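Type I site-specific restriction-modification system, R (Restriction) subunit (Vibrio vulnificus, PDB 3H1T) is probably the ATP-dependent motor and DNA-cleaving subunit of a type I restriction enzyme, the chain being a fragment that includes its two helicase-like domains. Local coordinates at residues F298-F303 with L326-P331; K235-F240 with E276-I281. One frame throughout, in Å; residues are numbered along the deposited sequence.

Interaction 1: F298-F303 with L326-P331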
ATOM      1  N   PHE A 298      20.717  24.964  -5.475  1.00 63.63           N
ATOM      2  CA  PHE A 298      20.580  24.795  -4.036  1.00 62.81           C
ATOM      3  C   PHE A 298      21.871  24.133  -3.614  1.00 61.46           C
ATOM      4  O   PHE A 298      22.436  23.321  -4.353  1.00 60.73           O
ATOM      5  CB  PHE A 298      19.452  23.839  -3.641  1.00 58.66           C
ATOM      6  CG  PHE A 298      18.102  24.204  -4.173  1.00 56.96           C
ATOM      7  CD1 PHE A 298      17.708  23.771  -5.433  1.00 57.44           C
ATOM      8  CD2 PHE A 298      17.180  24.886  -3.379  1.00 56.52           C
ATOM      9  CE1 PHE A 298      16.406  23.997  -5.901  1.00 58.18           C
ATOM     10  CE2 PHE A 298      15.870  25.122  -3.833  1.00 57.15           C
ATOM     11  CZ  PHE A 298      15.485  24.673  -5.099  1.00 58.19           C
ATOM     12  N   PRO A 299      22.366  24.461  -2.417  1.00 75.68           N
ATOM     13  CA  PRO A 299      23.612  23.809  -2.003  1.00 76.30           C
ATOM     14  C   PRO A 299      23.396  22.333  -1.596  1.00 76.89           C
ATOM     15  O   PRO A 299      22.259  21.896  -1.367  1.00 78.03           O
ATOM     16  CB  PRO A 299      24.084  24.693  -0.854  1.00 47.93           C
ATOM     17  CG  PRO A 299      22.781  25.176  -0.255  1.00 47.76           C
ATOM     18  CD  PRO A 299      22.005  25.553  -1.499  1.00 47.39           C
ATOM     19  N   GLN A 300      24.481  21.570  -1.494  1.00 66.25           N
ATOM     20  CA  GLN A 300      24.384  20.157  -1.126  1.00 65.96           C
ATOM     21  C   GLN A 300      23.614  19.979   0.179  1.00 65.55           C
ATOM     22  O   GLN A 300      22.637  19.229   0.251  1.00 65.71           O
ATOM     23  CB  GLN A 300      25.782  19.546  -0.965  1.00 65.43           C
ATOM     24  CG  GLN A 300      26.763  19.952  -2.055  1.00 66.43           C
ATOM     25  CD  GLN A 300      27.080  18.824  -3.025  1.00 66.77           C
ATOM     26  OE1 GLN A 300      27.170  19.038  -4.240  1.00 68.09           O
ATOM     27  NE2 GLN A 300      27.270  17.619  -2.491  1.00 66.46           N
ATOM     28  N   ASP A 301      24.056  20.695   1.204  1.00 64.72           N
ATOM     29  CA  ASP A 301      23.456  20.622   2.527  1.00 63.56           C
ATOM     30  C   ASP A 301      22.240  21.511   2.722  1.00 62.59           C
ATOM     31  O   ASP A 301      21.979  21.974   3.838  1.00 63.76           O
ATOM     32  CB  ASP A 301      24.513  20.963   3.574  1.00 72.24           C
ATOM     33  CG  ASP A 301      25.140  22.329   3.341  1.00 73.70           C
ATOM     34  OD1 ASP A 301      25.551  22.614   2.189  1.00 74.77           O
ATOM     35  OD2 ASP A 301      25.235  23.113   4.312  1.00 76.08           O
ATOM     36  N   PHE A 302      21.488  21.751   1.654  1.00 51.86           N
ATOM     37  CA  PHE A 302      20.294  22.581   1.779  1.00 49.56           C
ATOM     38  C   PHE A 302      19.283  21.814   2.630  1.00 48.70           C
ATOM     39  O   PHE A 302      19.018  22.183   3.781  1.00 49.14           O
ATOM     40  CB  PHE A 302      19.699  22.883   0.400  1.00 51.19           C
ATOM     41  CG  PHE A 302      18.595  23.913   0.421  1.00 51.12           C
ATOM     42  CD1 PHE A 302      18.851  25.215   0.845  1.00 50.90           C
ATOM     43  CD2 PHE A 302      17.302  23.587   0.006  1.00 50.96           C
ATOM     44  CE1 PHE A 302      17.836  26.177   0.852  1.00 51.73           C
ATOM     45  CE2 PHE A 302      16.274  24.538   0.009  1.00 49.82           C
ATOM     46  CZ  PHE A 302      16.538  25.833   0.432  1.00 51.68           C
ATOM     47  N   PHE A 303      18.748  20.727   2.067  1.00 46.33           N
ATOM     48  CA  PHE A 303      17.740  19.881   2.724  1.00 42.87           C
ATOM     49  C   PHE A 303      18.218  19.017   3.893  1.00 42.97           C
ATOM     50  O   PHE A 303      19.363  18.560   3.931  1.00 41.97           O
ATOM     51  CB  PHE A 303      17.095  18.946   1.700  1.00 43.32           C
ATOM     52  CG  PHE A 303      16.588  19.634   0.472  1.00 42.79           C
ATOM     53  CD1 PHE A 303      17.420  19.815  -0.620  1.00 44.26           C
ATOM     54  CD2 PHE A 303      15.269  20.070   0.392  1.00 43.20           C
ATOM     55  CE1 PHE A 303      16.952  20.419  -1.786  1.00 45.45           C
ATOM     56  CE2 PHE A 303      14.789  20.675  -0.772  1.00 44.01           C
ATOM     57  CZ  PHE A 303      15.638  20.846  -1.865  1.00 44.86           C
ATOM     58  N   LEU A 326      20.171  12.547  -5.691  1.00 52.77           N
ATOM     59  CA  LEU A 326      20.384  11.889  -4.419  1.00 53.27           C
ATOM     60  C   LEU A 326      21.854  11.879  -4.042  1.00 54.75           C
ATOM     61  O   LEU A 326      22.203  12.262  -2.925  1.00 56.02           O
ATOM     62  CB  LEU A 326      19.838  10.457  -4.470  1.00 53.42           C
ATOM     63  CG  LEU A 326      18.378  10.204  -4.039  1.00 52.36           C
ATOM     64  CD1 LEU A 326      17.463  11.326  -4.516  1.00 52.34           C
ATOM     65  CD2 LEU A 326      17.921   8.861  -4.593  1.00 51.27           C
ATOM     66  N   GLU A 327      22.731  11.451  -4.947  1.00 72.66           N
ATOM     67  CA  GLU A 327      24.148  11.440  -4.591  1.00 74.01           C
ATOM     68  C   GLU A 327      24.690  12.869  -4.508  1.00 74.10           C
ATOM     69  O   GLU A 327      25.759  13.105  -3.943  1.00 74.19           O
ATOM     70  CB  GLU A 327      24.987  10.573  -5.560  1.00 67.86           C
ATOM     71  CG  GLU A 327      24.861  10.887  -7.045  1.00 71.02           C
ATOM     72  CD  GLU A 327      25.154   9.658  -7.927  1.00 73.19           C
ATOM     73  OE1 GLU A 327      24.951   8.517  -7.437  1.00 76.37           O
ATOM     74  OE2 GLU A 327      25.565   9.820  -9.106  1.00 73.93           O
ATOM     75  N   TYR A 328      23.948  13.821  -5.068  1.00 54.65           N
ATOM     76  CA  TYR A 328      24.359  15.217  -4.998  1.00 53.76           C
ATOM     77  C   TYR A 328      23.890  15.757  -3.661  1.00 53.54           C
ATOM     78  O   TYR A 328      24.569  16.561  -3.032  1.00 53.89           O
ATOM     79  CB  TYR A 328      23.715  16.073  -6.104  1.00 71.77           C
ATOM     80  CG  TYR A 328      23.878  17.575  -5.889  1.00 72.07           C
ATOM     81  CD1 TYR A 328      22.995  18.294  -5.071  1.00 72.70           C
ATOM     82  CD2 TYR A 328      24.934  18.272  -6.478  1.00 72.65           C
ATOM     83  CE1 TYR A 328      23.163  19.671  -4.852  1.00 74.22           C
ATOM     84  CE2 TYR A 328      25.113  19.651  -6.263  1.00 73.81           C
ATOM     85  CZ  TYR A 328      24.227  20.340  -5.455  1.00 74.52           C
ATOM     86  OH  TYR A 328      24.398  21.692  -5.263  1.00 76.07           O
ATOM     87  N   PHE A 329      22.722  15.303  -3.227  1.00 58.90           N
ATOM     88  CA  PHE A 329      22.167  15.788  -1.986  1.00 59.02           C
ATOM     89  C   PHE A 329      22.495  15.023  -0.725  1.00 58.81           C
ATOM     90  O   PHE A 329      21.667  14.916   0.170  1.00 59.28           O
ATOM     91  CB  PHE A 329      20.656  15.966  -2.120  1.00 49.90           C
ATOM     92  CG  PHE A 329      20.259  17.260  -2.762  1.00 48.42           C
ATOM     93  CD1 PHE A 329      20.749  18.467  -2.258  1.00 47.71           C
ATOM     94  CD2 PHE A 329      19.375  17.285  -3.841  1.00 46.79           C
ATOM     95  CE1 PHE A 329      20.368  19.679  -2.807  1.00 46.96           C
ATOM     96  CE2 PHE A 329      18.988  18.495  -4.397  1.00 47.21           C
ATOM     97  CZ  PHE A 329      19.485  19.692  -3.882  1.00 46.65           C
ATOM     98  N   GLU A 330      23.683  14.437  -0.670  1.00 67.59           N
ATOM     99  CA  GLU A 330      24.122  13.796   0.560  1.00 67.58           C
ATOM    100  C   GLU A 330      24.614  15.089   1.218  1.00 68.86           C
ATOM    101  O   GLU A 330      24.987  16.026   0.513  1.00 69.51           O
ATOM    102  CB  GLU A 330      25.321  12.867   0.322  1.00 75.85           C
ATOM    103  CG  GLU A 330      26.047  12.477   1.612  1.00 77.87           C
ATOM    104  CD  GLU A 330      27.110  11.405   1.389  1.00 78.54           C
ATOM    105  OE1 GLU A 330      27.045  10.685   0.365  1.00 80.80           O
ATOM    106  OE2 GLU A 330      28.009  11.275   2.248  1.00 80.74           O
ATOM    107  N   PRO A 331      24.613  15.179   2.554  1.00 75.76           N
ATOM    108  CA  PRO A 331      24.229  14.191   3.563  1.00 75.23           C
ATOM    109  C   PRO A 331      22.781  14.370   4.016  1.00 72.91           C
ATOM    110  O   PRO A 331      22.474  14.183   5.199  1.00 74.81           O
ATOM    111  CB  PRO A 331      25.206  14.461   4.721  1.00 62.90           C
ATOM    112  CG  PRO A 331      26.051  15.709   4.262  1.00 62.43           C
ATOM    113  CD  PRO A 331      25.216  16.351   3.200  1.00 62.42           C
TER
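Phe329, following helix 323-328, reaches into the loop 298-303, where its ring is wedged between two aromatic neighbours. On one face the edge of Phe303 stands against it in a T-shaped pair, the planes at 87° and Phe303 CE1 3.4 Å from Phe329 CZ. The opposite face receives Tyr328 CD1, so the ring is held from both sides. Its rim is lined by backbone carbonyls of the turn, with Phe329 CD1 3.2 Å from Gln300 O and Phe329 CE1 3.3 Å from Pro299 O. Tyr328, its CG anti to the backbone N (chi1 168°), swings its phenol across to the loop, and Tyr328 OH donates a 2.7 Å hydrogen bond to Phe298 O in the carbonyl plane. Gln300 forms an exposed flank that still lies close, crossing the Tyr328 side chain at about a right angle with OE1 over one ring face. The loose, solvent side belongs to Asp301, Glu330 and Pro331, whose side chains stand back from the opposite segment. Phe302 N bonds to Pro299 O, closing a type I beta turn. The aromatic packing joins the loop before strand 305-308 to the connection before strand 333-338 in the RecA-like fold of superfamily 2 motor domains.

Interaction 2: K235-F240 with E276-I281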
ATOM      1  N   LYS A 235      13.553  25.104  11.485  1.00 58.34           N
ATOM      2  CA  LYS A 235      12.649  24.110  10.931  1.00 55.26           C
ATOM      3  C   LYS A 235      13.508  23.318   9.947  1.00 54.39           C
ATOM      4  O   LYS A 235      14.542  23.794   9.463  1.00 53.42           O
ATOM      5  CB  LYS A 235      11.497  24.772  10.169  1.00 47.84           C
ATOM      6  CG  LYS A 235      10.479  25.466  11.032  1.00 47.76           C
ATOM      7  CD  LYS A 235       9.512  24.474  11.668  1.00 50.31           C
ATOM      8  CE  LYS A 235       8.367  25.193  12.364  1.00 51.46           C
ATOM      9  NZ  LYS A 235       7.550  24.255  13.191  1.00 51.97           N
ATOM     10  N   PRO A 236      13.093  22.090   9.636  1.00 58.46           N
ATOM     11  CA  PRO A 236      13.887  21.311   8.689  1.00 58.82           C
ATOM     12  C   PRO A 236      13.499  21.670   7.251  1.00 59.40           C
ATOM     13  O   PRO A 236      12.436  22.245   7.007  1.00 60.05           O
ATOM     14  CB  PRO A 236      13.518  19.878   9.052  1.00 44.72           C
ATOM     15  CG  PRO A 236      12.071  20.014   9.388  1.00 43.78           C
ATOM     16  CD  PRO A 236      12.073  21.240  10.284  1.00 44.59           C
ATOM     17  N   ARG A 237      14.356  21.351   6.290  1.00 59.03           N
ATOM     18  CA  ARG A 237      14.012  21.623   4.899  1.00 59.41           C
ATOM     19  C   ARG A 237      13.798  20.234   4.303  1.00 58.38           C
ATOM     20  O   ARG A 237      14.673  19.357   4.416  1.00 57.74           O
ATOM     21  CB  ARG A 237      15.144  22.369   4.203  1.00 80.38           C
ATOM     22  CG  ARG A 237      14.671  23.504   3.288  1.00 83.07           C
ATOM     23  CD  ARG A 237      15.504  24.745   3.560  1.00 85.39           C
ATOM     24  NE  ARG A 237      16.828  24.381   4.068  1.00 85.15           N
ATOM     25  CZ  ARG A 237      17.769  25.261   4.397  1.00 84.76           C
ATOM     26  NH1 ARG A 237      17.528  26.564   4.260  1.00 85.61           N
ATOM     27  NH2 ARG A 237      18.936  24.842   4.885  1.00 82.78           N
ATOM     28  N   ILE A 238      12.642  20.041   3.669  1.00 44.93           N
ATOM     29  CA  ILE A 238      12.253  18.746   3.124  1.00 43.31           C
ATOM     30  C   ILE A 238      11.834  18.791   1.660  1.00 41.87           C
ATOM     31  O   ILE A 238      10.984  19.603   1.275  1.00 41.61           O
ATOM     32  CB  ILE A 238      11.056  18.170   3.938  1.00 54.21           C
ATOM     33  CG1 ILE A 238      11.293  18.400   5.431  1.00 54.95           C
ATOM     34  CG2 ILE A 238      10.892  16.680   3.666  1.00 50.92           C
ATOM     35  CD1 ILE A 238      12.586  17.796   5.928  1.00 60.46           C
ATOM     36  N   LEU A 239      12.400  17.889   0.860  1.00 40.83           N
ATOM     37  CA  LEU A 239      12.080  17.783  -0.563  1.00 39.72           C
ATOM     38  C   LEU A 239      11.327  16.483  -0.878  1.00 39.85           C
ATOM     39  O   LEU A 239      11.828  15.393  -0.614  1.00 39.09           O
ATOM     40  CB  LEU A 239      13.371  17.820  -1.399  1.00 39.68           C
ATOM     41  CG  LEU A 239      13.223  17.582  -2.906  1.00 39.72           C
ATOM     42  CD1 LEU A 239      12.292  18.620  -3.512  1.00 39.34           C
ATOM     43  CD2 LEU A 239      14.591  17.661  -3.545  1.00 39.09           C
ATOM     44  N   PHE A 240      10.128  16.604  -1.438  1.00 37.87           N
ATOM     45  CA  PHE A 240       9.339  15.441  -1.823  1.00 39.70           C
ATOM     46  C   PHE A 240       9.470  15.353  -3.348  1.00 40.11           C
ATOM     47  O   PHE A 240       9.215  16.331  -4.043  1.00 39.06           O
ATOM     48  CB  PHE A 240       7.868  15.639  -1.427  1.00 66.70           C
ATOM     49  CG  PHE A 240       6.945  14.543  -1.913  1.00 70.58           C
ATOM     50  CD1 PHE A 240       6.807  13.358  -1.194  1.00 71.91           C
ATOM     51  CD2 PHE A 240       6.208  14.703  -3.091  1.00 71.92           C
ATOM     52  CE1 PHE A 240       5.949  12.345  -1.634  1.00 73.80           C
ATOM     53  CE2 PHE A 240       5.345  13.694  -3.546  1.00 72.12           C
ATOM     54  CZ  PHE A 240       5.216  12.512  -2.815  1.00 73.23           C
ATOM     55  N   GLU A 276      10.247  26.028   3.012  1.00 75.69           N
ATOM     56  CA  GLU A 276      10.645  24.906   3.882  1.00 74.29           C
ATOM     57  C   GLU A 276      10.268  23.516   3.361  1.00 72.34           C
ATOM     58  O   GLU A 276      11.032  22.561   3.515  1.00 72.89           O
ATOM     59  CB  GLU A 276      10.044  25.071   5.276  1.00 73.72           C
ATOM     60  CG  GLU A 276       9.814  26.512   5.674  1.00 75.42           C
ATOM     61  CD  GLU A 276       9.918  26.707   7.165  1.00 76.53           C
ATOM     62  OE1 GLU A 276      10.619  25.885   7.793  1.00 78.26           O
ATOM     63  OE2 GLU A 276       9.326  27.674   7.700  1.00 76.09           O
ATOM     64  N   ILE A 277       9.082  23.389   2.777  1.00 51.56           N
ATOM     65  CA  ILE A 277       8.645  22.108   2.228  1.00 49.92           C
ATOM     66  C   ILE A 277       8.535  22.181   0.707  1.00 49.29           C
ATOM     67  O   ILE A 277       7.646  22.851   0.171  1.00 47.69           O
ATOM     68  CB  ILE A 277       7.272  21.671   2.820  1.00 50.84           C
ATOM     69  CG1 ILE A 277       7.474  21.031   4.198  1.00 51.70           C
ATOM     70  CG2 ILE A 277       6.583  20.683   1.889  1.00 47.24           C
ATOM     71  CD1 ILE A 277       7.952  21.999   5.271  1.00 53.67           C
ATOM     72  N   TYR A 278       9.432  21.472   0.024  1.00 61.08           N
ATOM     73  CA  TYR A 278       9.477  21.462  -1.441  1.00 61.47           C
ATOM     74  C   TYR A 278       8.952  20.213  -2.152  1.00 61.28           C
ATOM     75  O   TYR A 278       9.092  19.093  -1.653  1.00 61.20           O
ATOM     76  CB  TYR A 278      10.909  21.697  -1.917  1.00 67.73           C
ATOM     77  CG  TYR A 278      11.493  23.014  -1.475  1.00 68.41           C
ATOM     78  CD1 TYR A 278      11.920  23.203  -0.162  1.00 68.43           C
ATOM     79  CD2 TYR A 278      11.645  24.065  -2.377  1.00 69.56           C
ATOM     80  CE1 TYR A 278      12.496  24.407   0.239  1.00 69.11           C
ATOM     81  CE2 TYR A 278      12.212  25.279  -1.985  1.00 70.31           C
ATOM     82  CZ  TYR A 278      12.640  25.440  -0.679  1.00 69.36           C
ATOM     83  OH  TYR A 278      13.233  26.630  -0.306  1.00 70.85           O
ATOM     84  N   PHE A 279       8.358  20.420  -3.325  1.00 51.24           N
ATOM     85  CA  PHE A 279       7.834  19.330  -4.141  1.00 51.20           C
ATOM     86  C   PHE A 279       8.477  19.491  -5.512  1.00 52.03           C
ATOM     87  O   PHE A 279       8.712  20.612  -5.958  1.00 51.91           O
ATOM     88  CB  PHE A 279       6.313  19.434  -4.295  1.00 64.24           C
ATOM     89  CG  PHE A 279       5.566  19.524  -2.992  1.00 65.75           C
ATOM     90  CD1 PHE A 279       5.376  20.752  -2.363  1.00 65.64           C
ATOM     91  CD2 PHE A 279       5.044  18.377  -2.398  1.00 66.04           C
ATOM     92  CE1 PHE A 279       4.664  20.840  -1.156  1.00 67.21           C
ATOM     93  CE2 PHE A 279       4.334  18.446  -1.196  1.00 66.55           C
ATOM     94  CZ  PHE A 279       4.142  19.682  -0.570  1.00 67.25           C
ATOM     95  N   ALA A 280       8.773  18.385  -6.182  1.00 56.96           N
ATOM     96  CA  ALA A 280       9.387  18.458  -7.499  1.00 57.55           C
ATOM     97  C   ALA A 280       9.216  17.177  -8.304  1.00 58.71           C
ATOM     98  O   ALA A 280       9.275  16.068  -7.765  1.00 59.86           O
ATOM     99  CB  ALA A 280      10.882  18.792  -7.356  1.00 48.15           C
ATOM    100  N   ILE A 281       8.966  17.340  -9.594  1.00 54.07           N
ATOM    101  CA  ILE A 281       8.814  16.217 -10.504  1.00 55.01           C
ATOM    102  C   ILE A 281      10.149  16.130 -11.233  1.00 55.62           C
ATOM    103  O   ILE A 281      10.748  17.156 -11.544  1.00 55.48           O
ATOM    104  CB  ILE A 281       7.653  16.475 -11.504  1.00 62.19           C
ATOM    105  CG1 ILE A 281       6.346  15.885 -10.955  1.00 63.40           C
ATOM    106  CG2 ILE A 281       7.962  15.847 -12.858  1.00 59.73           C
ATOM    107  CD1 ILE A 281       5.846  16.540  -9.671  1.00 66.18           C
TER
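Leu239 and Tyr278 are neighbours on adjacent strands, 238-242 and 277-281, in the parallel sheet of the P-loop NTPase domain, and segments 235-240 and 276-281 meet along that seam with a 27° twist between strand directions. The backbone ladder alternates regularly: Ile238 N bonds to Glu276 O, Tyr278 N to Ile238 O, Phe240 N to Tyr278 O and Ala280 N to Phe240 O. The last is the most bent, 137° at the hydrogen. CA-H...O contacts, such as Phe279 CA to Phe240 O at 3.3 Å, add to the seam.

The side chains divide between two faces. On the face of Leu239 and Tyr278, the leucine is the principal bump. With CG anti to the backbone N (chi1 174°), its CD1 leans over the neighbouring strand into a hollow that has Tyr278 CB at one end, 3.7 Å from Leu239 CD1, and Ala280 CB at the other, 4.1 Å from the same methyl. Farther back, Arg237 lies alongside Tyr278, pointing the same way, with its aliphatic CG against the ring; Arg237 NH2 hydrogen-bonds to Phe302 O, the guanidinium also makes a cation-pi contact with Phe302, and the phenol hydroxyl of Tyr278 bonds to Val272 O.

The other face carries Ile238, Ile277, Phe240 and Phe279. Helix 211-224 packs on this side, Ala215 touching Phe240 and Trp223 touching Ile277, while Phe256 meets Phe279 edge-to-face. Here the two phenylalanines cross obliquely, and Phe240 CD2 comes up to the edge of the Phe279 ring, 3.9 Å from Phe279 CD2.

Overall arrangement
Following the chain from the N terminus, strand 238-242 comes first and interaction 2 closes when strand 277-281 returns beside it. Interaction 1 opens only afterwards, at the loop leading into strand 305-308, and closes at segment 326-331, just before strand 333-338. The two loops therefore follow in series, neither nesting nor crossing. Their centres lie about 12 Å apart and they touch directly: Phe302 O probably accepts a hydrogen bond from Arg237 NH2, and the Phe303 ring packs on Leu239. Interaction 2 thus pairs two strands of the seven-stranded parallel sheet, while interaction 1 joins the connections leading into strands 305-308 and 333-338 of that sheet.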